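Ribonuclease J (Methanolobus psychrophilus R15, PDB 5HAB) hydrolyses RNA as an archaeal exoribonuclease of the beta-CASP group of metallo-beta-lactamase fold enzymes, probably releasing nucleotides from the 5' end. Local coordinates at residues B[35-39]-B[459-463]; B[54-59]-B[107-113]. The protein carries 1 engineered substitution. All blocks are in the same frame, centred on the assembly; numbering follows the deposited sequence.

Contact 1 (B[35-39]-B[459-463]); sequences NEMGR and LRNGE. With nucleotides of chain D.
Asn-35 and Asn-461 both hold CG beside the backbone N and opposite the carbonyl carbon (chi1 -60° and -69°), which lays their carboxamides face to face, running in opposite directions with planes 7° apart. The stack ties two loops at the end of the metallo-beta-lactamase sheet: loop 35-39 lies between strands 24-32 and 41-46, whereas loop 459-463 makes a type II turn into the outermost strand 464-469. Asn-35 OD1 accepts the backbone N of Asn-461 at 2.8 Å, with the donor above the carbonyl plane. On the opposite face of the Asn-35 amide lies the Arg-460 guanidinium, so this one amide is sandwiched. That pairing is flat stacking without a hydrogen bond; the charge of Arg-460 is met by Glu-446 of the second subunit. Glu-36, its chain bent at chi2, turns the syn lone pair of OE2 to Asn-461 ND2 at 3.0 Å, while Gly-33 N also donates to OE2. Arg-39 completes the cluster with a salt bridge, NH2 meeting Glu-36 OE1 from above the carboxylate plane at 3.1 Å. Beside the stack, a water in the Arg-460 guanidinium plane accepts from NH1 at 3.2 Å and donates to Asn-35 O at 2.8 Å.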
loop_
_atom_site.group_PDB
_atom_site.type_symbol
_atom_site.label_atom_id
_atom_site.label_comp_id
_atom_site.label_asym_id
_atom_site.label_seq_id
_atom_site.Cartn_x
_atom_site.Cartn_y
_atom_site.Cartn_z
ATOM N N ASN B 35 9.431 -11.532 -19.215
ATOM C CA ASN B 35 8.435 -10.463 -19.129
ATOM C C ASN B 35 7.427 -10.690 -18.014
ATOM O O ASN B 35 6.569 -9.841 -17.769
ATOM C CB ASN B 35 7.671 -10.308 -20.445
ATOM C CG ASN B 35 8.570 -9.974 -21.614
ATOM O OD1 ASN B 35 9.789 -10.148 -21.551
ATOM N ND2 ASN B 35 7.967 -9.496 -22.699
ATOM N N GLU B 36 7.521 -11.841 -17.358
ATOM C CA GLU B 36 6.523 -12.231 -16.376
ATOM C C GLU B 36 7.033 -13.340 -15.467
ATOM O O GLU B 36 8.172 -13.796 -15.602
ATOM C CB GLU B 36 5.238 -12.687 -17.081
ATOM C CG GLU B 36 5.397 -13.952 -17.927
ATOM C CD GLU B 36 6.029 -13.700 -19.295
ATOM O OE1 GLU B 36 5.491 -12.880 -20.071
ATOM O OE2 GLU B 36 7.059 -14.335 -19.598
ATOM N N MET B 37 6.168 -13.794 -14.565
ATOM C CA MET B 37 6.485 -14.914 -13.684
ATOM C C MET B 37 5.914 -16.199 -14.259
ATOM O O MET B 37 4.911 -16.162 -14.967
ATOM C CB MET B 37 5.914 -14.692 -12.284
ATOM C CG MET B 37 6.343 -13.405 -11.606
ATOM S SD MET B 37 8.066 -13.408 -11.083
ATOM C CE MET B 37 8.248 -15.057 -10.417
ATOM N N GLY B 38 6.553 -17.329 -13.964
ATOM C CA GLY B 38 5.974 -18.619 -14.303
ATOM C C GLY B 38 6.540 -19.400 -15.483
ATOM O O GLY B 38 7.170 -20.436 -15.298
ATOM N N ARG B 39 6.279 -18.937 -16.704
ATOM C CA ARG B 39 6.607 -19.721 -17.901
ATOM C C ARG B 39 8.078 -19.580 -18.318
ATOM O O ARG B 39 8.389 -19.122 -19.414
ATOM C CB ARG B 39 5.676 -19.335 -19.064
ATOM C CG ARG B 39 5.645 -17.854 -19.429
ATOM C CD ARG B 39 5.027 -17.643 -20.807
ATOM N NE ARG B 39 4.967 -16.230 -21.168
ATOM C CZ ARG B 39 4.396 -15.764 -22.275
ATOM N NH1 ARG B 39 3.828 -16.601 -23.136
ATOM N NH2 ARG B 39 4.393 -14.461 -22.522
ATOM N N LEU B 459 16.881 -8.186 -21.376
ATOM C CA LEU B 459 16.202 -8.910 -22.446
ATOM C C LEU B 459 14.686 -9.002 -22.247
ATOM O O LEU B 459 14.201 -9.167 -21.123
ATOM C CB LEU B 459 16.783 -10.322 -22.572
ATOM C CG LEU B 459 18.266 -10.446 -22.916
ATOM C CD1 LEU B 459 18.612 -11.893 -23.218
ATOM C CD2 LEU B 459 18.600 -9.551 -24.104
ATOM N N ARG B 460 13.952 -8.927 -23.354
ATOM C CA ARG B 460 12.518 -9.205 -23.384
ATOM C C ARG B 460 12.302 -10.589 -24.009
ATOM O O ARG B 460 13.174 -11.077 -24.725
ATOM C CB ARG B 460 11.777 -8.127 -24.187
ATOM C CG ARG B 460 12.077 -6.694 -23.751
ATOM C CD ARG B 460 11.469 -6.394 -22.396
ATOM N NE ARG B 460 10.053 -6.056 -22.496
ATOM C CZ ARG B 460 9.156 -6.301 -21.545
ATOM N NH1 ARG B 460 9.521 -6.922 -20.428
ATOM N NH2 ARG B 460 7.890 -5.946 -21.721
ATOM N N ASN B 461 11.153 -11.216 -23.751
ATOM C CA ASN B 461 10.827 -12.501 -24.381
ATOM C C ASN B 461 11.019 -12.425 -25.896
ATOM O O ASN B 461 10.540 -11.493 -26.544
ATOM C CB ASN B 461 9.379 -12.932 -24.086
ATOM C CG ASN B 461 9.146 -13.321 -22.629
ATOM O OD1 ASN B 461 10.055 -13.757 -21.925
ATOM N ND2 ASN B 461 7.904 -13.184 -22.184
ATOM N N GLY B 462 11.735 -13.396 -26.448
ATOM C CA GLY B 462 11.901 -13.499 -27.885
ATOM C C GLY B 462 13.181 -12.859 -28.379
ATOM O O GLY B 462 13.498 -12.920 -29.571
ATOM N N GLU B 463 13.949 -12.299 -27.452
ATOM C CA GLU B 463 15.155 -11.564 -27.812
ATOM C C GLU B 463 16.404 -12.420 -27.620
ATOM O O GLU B 463 16.469 -13.256 -26.718
ATOM C CB GLU B 463 15.262 -10.281 -26.982
ATOM C CG GLU B 463 16.312 -9.304 -27.485
ATOM C CD GLU B 463 16.326 -7.997 -26.716
ATOM O OE1 GLU B 463 15.587 -7.875 -25.708
ATOM O OE2 GLU B 463 17.079 -7.088 -27.126
ATOM O OP3 A D 1 7.599 -17.233 -1.010
ATOM P P A D 1 8.520 -17.389 -2.161
ATOM O OP1 A D 1 9.096 -18.758 -2.128
ATOM O OP2 A D 1 9.436 -16.221 -2.182
ATOM O "O5'" A D 1 7.645 -17.242 -3.476
ATOM C "C5'" A D 1 6.442 -17.982 -3.659
ATOM C "C4'" A D 1 6.051 -18.014 -5.115
ATOM O "O4'" A D 1 5.551 -16.700 -5.489
ATOM C "C3'" A D 1 7.200 -18.327 -6.071
ATOM O "O3'" A D 1 6.746 -19.119 -7.165
ATOM C "C2'" A D 1 7.636 -16.948 -6.559
ATOM O "O2'" A D 1 8.240 -16.945 -7.836
ATOM C "C1'" A D 1 6.321 -16.168 -6.552
ATOM N N9 A D 1 6.521 -14.738 -6.289
ATOM C C8 A D 1 7.397 -14.201 -5.372
ATOM N N7 A D 1 7.400 -12.891 -5.333
ATOM C C5 A D 1 6.464 -12.534 -6.295
ATOM C C6 A D 1 6.007 -11.279 -6.738
ATOM N N6 A D 1 6.446 -10.114 -6.248
ATOM N N1 A D 1 5.068 -11.266 -7.713
ATOM C C2 A D 1 4.630 -12.435 -8.203
ATOM N N3 A D 1 4.983 -13.678 -7.868
ATOM C C4 A D 1 5.916 -13.660 -6.897
HETATM O O HOH W 1 7.305 -7.164 -18.146
HETATM O O HOH W 2 8.407 -8.864 -25.787
#

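Contact 2 (B[54-59]-B[107-113]); sequences DMGIRL and LDHIGAI. With SO4 (sulfate ion), chain G; nucleotides of chain D.
Gly-56 presses its bare backbone against the helical turn 107-110, and having no side chain there lets CA come within 3.3 Å of Asp-108 O in a CA-H...O contact. Next to it the CG2 branch of Ile-57 is a knob in the hollow between Leu-107 and Gly-111, 3.9 Å from Leu-107 CB and 3.7 Å from Gly-111 CA. Met-55 fills the far end, its chain extended to SD, which rests on Ile-113 CD1 at 3.8 Å; chi3 is close to eclipsed (18°) and CE sits tight on Ile-113 CA, so the exact place of that methyl is doubtful. Three backbone bonds fix the fit, Met-55 N to His-109 O, Ala-112 N to Met-55 O and Ile-57 N to Leu-107 O, the last oxygen also accepting from Gly-111 N. Segment 107-113 carries the Asp-His end of the HxHxDH signature of metallo-beta-lactamase nucleases, whose second histidine is an engineered alanine here; Asp-108 and His-109 probably serve the metal site, as in relatives. Asp-54 lays its carboxylate over a face of the His-109 ring, planes 26° apart, with OD2 3.2 Å from CE1 and offset toward the rim. Thr-103 OG1 bonds that same OD2, and His-432 is the partner of His-109 NE2. Outward, Leu-107 packs on A3 of chain D, whose OP2 takes Leu-107 N at 3.1 Å, and Leu-59 CB lies 3.5 Å from N6 of A2 of chain D.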
loop_
_atom_site.group_PDB
_atom_site.type_symbol
_atom_site.label_atom_id
_atom_site.label_comp_id
_atom_site.label_asym_id
_atom_site.label_seq_id
_atom_site.Cartn_x
_atom_site.Cartn_y
_atom_site.Cartn_z
ATOM N N ASP B 54 15.116 -25.150 -18.779
ATOM C CA ASP B 54 13.808 -25.065 -18.131
ATOM C C ASP B 54 12.678 -24.774 -19.113
ATOM O O ASP B 54 12.872 -24.119 -20.131
ATOM C CB ASP B 54 13.835 -24.016 -17.011
ATOM C CG ASP B 54 14.732 -24.431 -15.849
ATOM O OD1 ASP B 54 14.717 -25.626 -15.477
ATOM O OD2 ASP B 54 15.458 -23.570 -15.310
ATOM N N MET B 55 11.494 -25.280 -18.790
ATOM C CA MET B 55 10.304 -25.096 -19.601
ATOM C C MET B 55 9.111 -25.005 -18.648
ATOM O O MET B 55 8.440 -26.005 -18.374
ATOM C CB MET B 55 10.117 -26.254 -20.594
ATOM C CG MET B 55 11.276 -26.453 -21.575
ATOM S SD MET B 55 10.964 -27.682 -22.863
ATOM C CE MET B 55 9.197 -27.780 -22.763
ATOM N N GLY B 56 8.845 -23.804 -18.145
ATOM C CA GLY B 56 7.847 -23.626 -17.102
ATOM C C GLY B 56 6.464 -23.227 -17.566
ATOM O O GLY B 56 6.250 -22.939 -18.742
ATOM N N ILE B 57 5.511 -23.236 -16.640
ATOM C CA ILE B 57 4.157 -22.787 -16.935
ATOM C C ILE B 57 3.797 -21.602 -16.031
ATOM O O ILE B 57 4.322 -21.482 -14.923
ATOM C CB ILE B 57 3.148 -23.955 -16.791
ATOM C CG1 ILE B 57 1.773 -23.561 -17.333
ATOM C CG2 ILE B 57 3.059 -24.423 -15.349
ATOM C CD1 ILE B 57 0.780 -24.692 -17.362
ATOM N N ARG B 58 2.925 -20.719 -16.516
ATOM C CA ARG B 58 2.396 -19.615 -15.714
ATOM C C ARG B 58 0.923 -19.876 -15.385
ATOM O O ARG B 58 0.067 -19.836 -16.267
ATOM C CB ARG B 58 2.551 -18.281 -16.451
ATOM C CG ARG B 58 1.988 -17.093 -15.695
ATOM C CD ARG B 58 2.019 -15.810 -16.523
ATOM N NE ARG B 58 1.455 -14.687 -15.776
ATOM C CZ ARG B 58 1.331 -13.449 -16.246
ATOM N NH1 ARG B 58 1.737 -13.151 -17.474
ATOM N NH2 ARG B 58 0.803 -12.505 -15.479
ATOM N N LEU B 59 0.626 -20.101 -14.111
ATOM C CA LEU B 59 -0.690 -20.601 -13.713
ATOM C C LEU B 59 -1.828 -19.585 -13.801
ATOM O O LEU B 59 -2.941 -19.949 -14.181
ATOM C CB LEU B 59 -0.624 -21.148 -12.286
ATOM C CG LEU B 59 -0.051 -22.557 -12.127
ATOM C CD1 LEU B 59 -0.573 -23.477 -13.227
ATOM C CD2 LEU B 59 1.474 -22.527 -12.108
ATOM N N LEU B 107 6.687 -26.479 -11.062
ATOM C CA LEU B 107 5.961 -26.206 -12.309
ATOM C C LEU B 107 6.468 -25.006 -13.102
ATOM O O LEU B 107 6.211 -24.904 -14.298
ATOM C CB LEU B 107 4.467 -26.007 -12.043
ATOM C CG LEU B 107 3.604 -27.237 -11.751
ATOM C CD1 LEU B 107 2.139 -26.841 -11.743
ATOM C CD2 LEU B 107 3.852 -28.330 -12.771
ATOM N N ASP B 108 7.162 -24.083 -12.450
ATOM C CA ASP B 108 7.672 -22.931 -13.177
ATOM C C ASP B 108 8.974 -23.304 -13.888
ATOM O O ASP B 108 9.580 -22.472 -14.560
ATOM C CB ASP B 108 7.874 -21.731 -12.244
ATOM C CG ASP B 108 9.053 -21.903 -11.318
ATOM O OD1 ASP B 108 9.195 -22.984 -10.709
ATOM O OD2 ASP B 108 9.847 -20.949 -11.208
ATOM N N HIS B 109 9.385 -24.565 -13.757
ATOM C CA HIS B 109 10.520 -25.078 -14.519
ATOM C C HIS B 109 10.201 -26.304 -15.384
ATOM O O HIS B 109 10.844 -26.515 -16.409
ATOM C CB HIS B 109 11.679 -25.416 -13.583
ATOM C CG HIS B 109 12.507 -24.232 -13.207
ATOM N ND1 HIS B 109 13.748 -24.344 -12.618
ATOM C CD2 HIS B 109 12.268 -22.905 -13.334
ATOM C CE1 HIS B 109 14.237 -23.136 -12.398
ATOM N NE2 HIS B 109 13.359 -22.246 -12.823
ATOM N N ILE B 110 9.217 -27.112 -14.999
ATOM C CA ILE B 110 8.897 -28.295 -15.798
ATOM C C ILE B 110 7.433 -28.355 -16.201
ATOM O O ILE B 110 7.016 -29.305 -16.857
ATOM C CB ILE B 110 9.285 -29.600 -15.069
ATOM C CG1 ILE B 110 8.362 -29.854 -13.874
ATOM C CG2 ILE B 110 10.751 -29.580 -14.668
ATOM C CD1 ILE B 110 8.452 -31.266 -13.331
ATOM N N GLY B 111 6.656 -27.344 -15.830
ATOM C CA GLY B 111 5.230 -27.347 -16.112
ATOM C C GLY B 111 4.840 -27.416 -17.580
ATOM O O GLY B 111 3.751 -27.881 -17.912
ATOM N N ALA B 112 5.726 -26.962 -18.464
ATOM C CA ALA B 112 5.449 -26.975 -19.899
ATOM C C ALA B 112 6.227 -28.072 -20.632
ATOM O O ALA B 112 6.126 -28.184 -21.852
ATOM C CB ALA B 112 5.754 -25.618 -20.516
ATOM N N ILE B 113 7.025 -28.848 -19.896
ATOM C CA ILE B 113 7.752 -29.981 -20.480
ATOM C C ILE B 113 6.845 -30.875 -21.348
ATOM O O ILE B 113 7.164 -31.099 -22.519
ATOM C CB ILE B 113 8.466 -30.816 -19.390
ATOM C CG1 ILE B 113 9.712 -30.090 -18.875
ATOM C CG2 ILE B 113 8.843 -32.188 -19.927
ATOM C CD1 ILE B 113 10.828 -30.004 -19.887
HETATM S S SO4 G . 0.070 -9.306 -16.718
HETATM O O1 SO4 G . -1.124 -10.088 -17.024
HETATM O O2 SO4 G . 1.247 -9.998 -17.240
HETATM O O3 SO4 G . 0.176 -9.145 -15.265
HETATM O O4 SO4 G . -0.039 -7.999 -17.362
ATOM P P A D 3 4.558 -25.991 -7.593
ATOM O OP1 A D 3 4.714 -27.345 -6.999
ATOM O OP2 A D 3 5.707 -25.366 -8.291
ATOM O "O5'" A D 3 3.335 -26.023 -8.616
ATOM C "C5'" A D 3 2.152 -26.759 -8.328
ATOM C "C4'" A D 3 1.104 -25.896 -7.670
ATOM O "O4'" A D 3 0.458 -25.039 -8.646
ATOM C "C3'" A D 3 -0.049 -26.632 -7.008
ATOM O "O3'" A D 3 0.292 -27.136 -5.730
ATOM C "C2'" A D 3 -1.146 -25.573 -6.969
ATOM O "O2'" A D 3 -0.948 -24.687 -5.875
ATOM C "C1'" A D 3 -0.882 -24.804 -8.267
ATOM N N9 A D 3 -1.790 -25.201 -9.363
ATOM C C8 A D 3 -1.598 -26.113 -10.373
ATOM N N7 A D 3 -2.620 -26.217 -11.192
ATOM C C5 A D 3 -3.547 -25.311 -10.689
ATOM C C6 A D 3 -4.844 -24.937 -11.101
ATOM N N6 A D 3 -5.466 -25.453 -12.164
ATOM N N1 A D 3 -5.491 -24.001 -10.370
ATOM C C2 A D 3 -4.876 -23.477 -9.303
ATOM N N3 A D 3 -3.666 -23.744 -8.819
ATOM C C4 A D 3 -3.047 -24.679 -9.565
ATOM P P A D 2 7.513 -20.489 -7.508
ATOM O OP1 A D 2 8.966 -20.243 -7.310
ATOM O OP2 A D 2 7.015 -20.976 -8.819
ATOM O "O5'" A D 2 7.045 -21.504 -6.369
ATOM C "C5'" A D 2 6.340 -22.693 -6.698
ATOM C "C4'" A D 2 5.011 -22.777 -5.987
ATOM O "O4'" A D 2 4.430 -21.453 -5.865
ATOM C "C3'" A D 2 3.942 -23.600 -6.692
ATOM O "O3'" A D 2 4.064 -24.990 -6.437
ATOM C "C2'" A D 2 2.642 -22.995 -6.174
ATOM O "O2'" A D 2 2.304 -23.528 -4.903
ATOM C "C1'" A D 2 3.028 -21.524 -6.003
ATOM N N9 A D 2 2.626 -20.685 -7.149
ATOM C C8 A D 2 3.452 -19.964 -7.978
ATOM N N7 A D 2 2.819 -19.283 -8.901
ATOM C C5 A D 2 1.482 -19.561 -8.658
ATOM C C6 A D 2 0.303 -19.139 -9.297
ATOM N N6 A D 2 0.286 -18.317 -10.351
ATOM N N1 A D 2 -0.871 -19.600 -8.807
ATOM C C2 A D 2 -0.848 -20.426 -7.749
ATOM N N3 A D 2 0.195 -20.891 -7.064
ATOM C C4 A D 2 1.345 -20.412 -7.572
#

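The centres of contacts 1 and 2 are 13 Å apart. Along the chain the order is 35-39, 54-59, 107-113, 459-463, so both segments of contact 2 fall between those of contact 1. Loops 35-39, 54-59 and 459-463 adjoin strands of the same seven-stranded mixed sheet, and 107-113 follows its strand 96-102. The contacts also touch directly: Met-37 O lies 3.2 Å from Arg-58 CG, and Gly-38 O 3.4 Å from Asp-108 CB. Contact 2 borders A2 and A3 of chain D, while loop 35-39 reaches A1 of chain D through Met-37, away from its meeting with 459-463; contact 1 also reaches the second subunit through Arg-460.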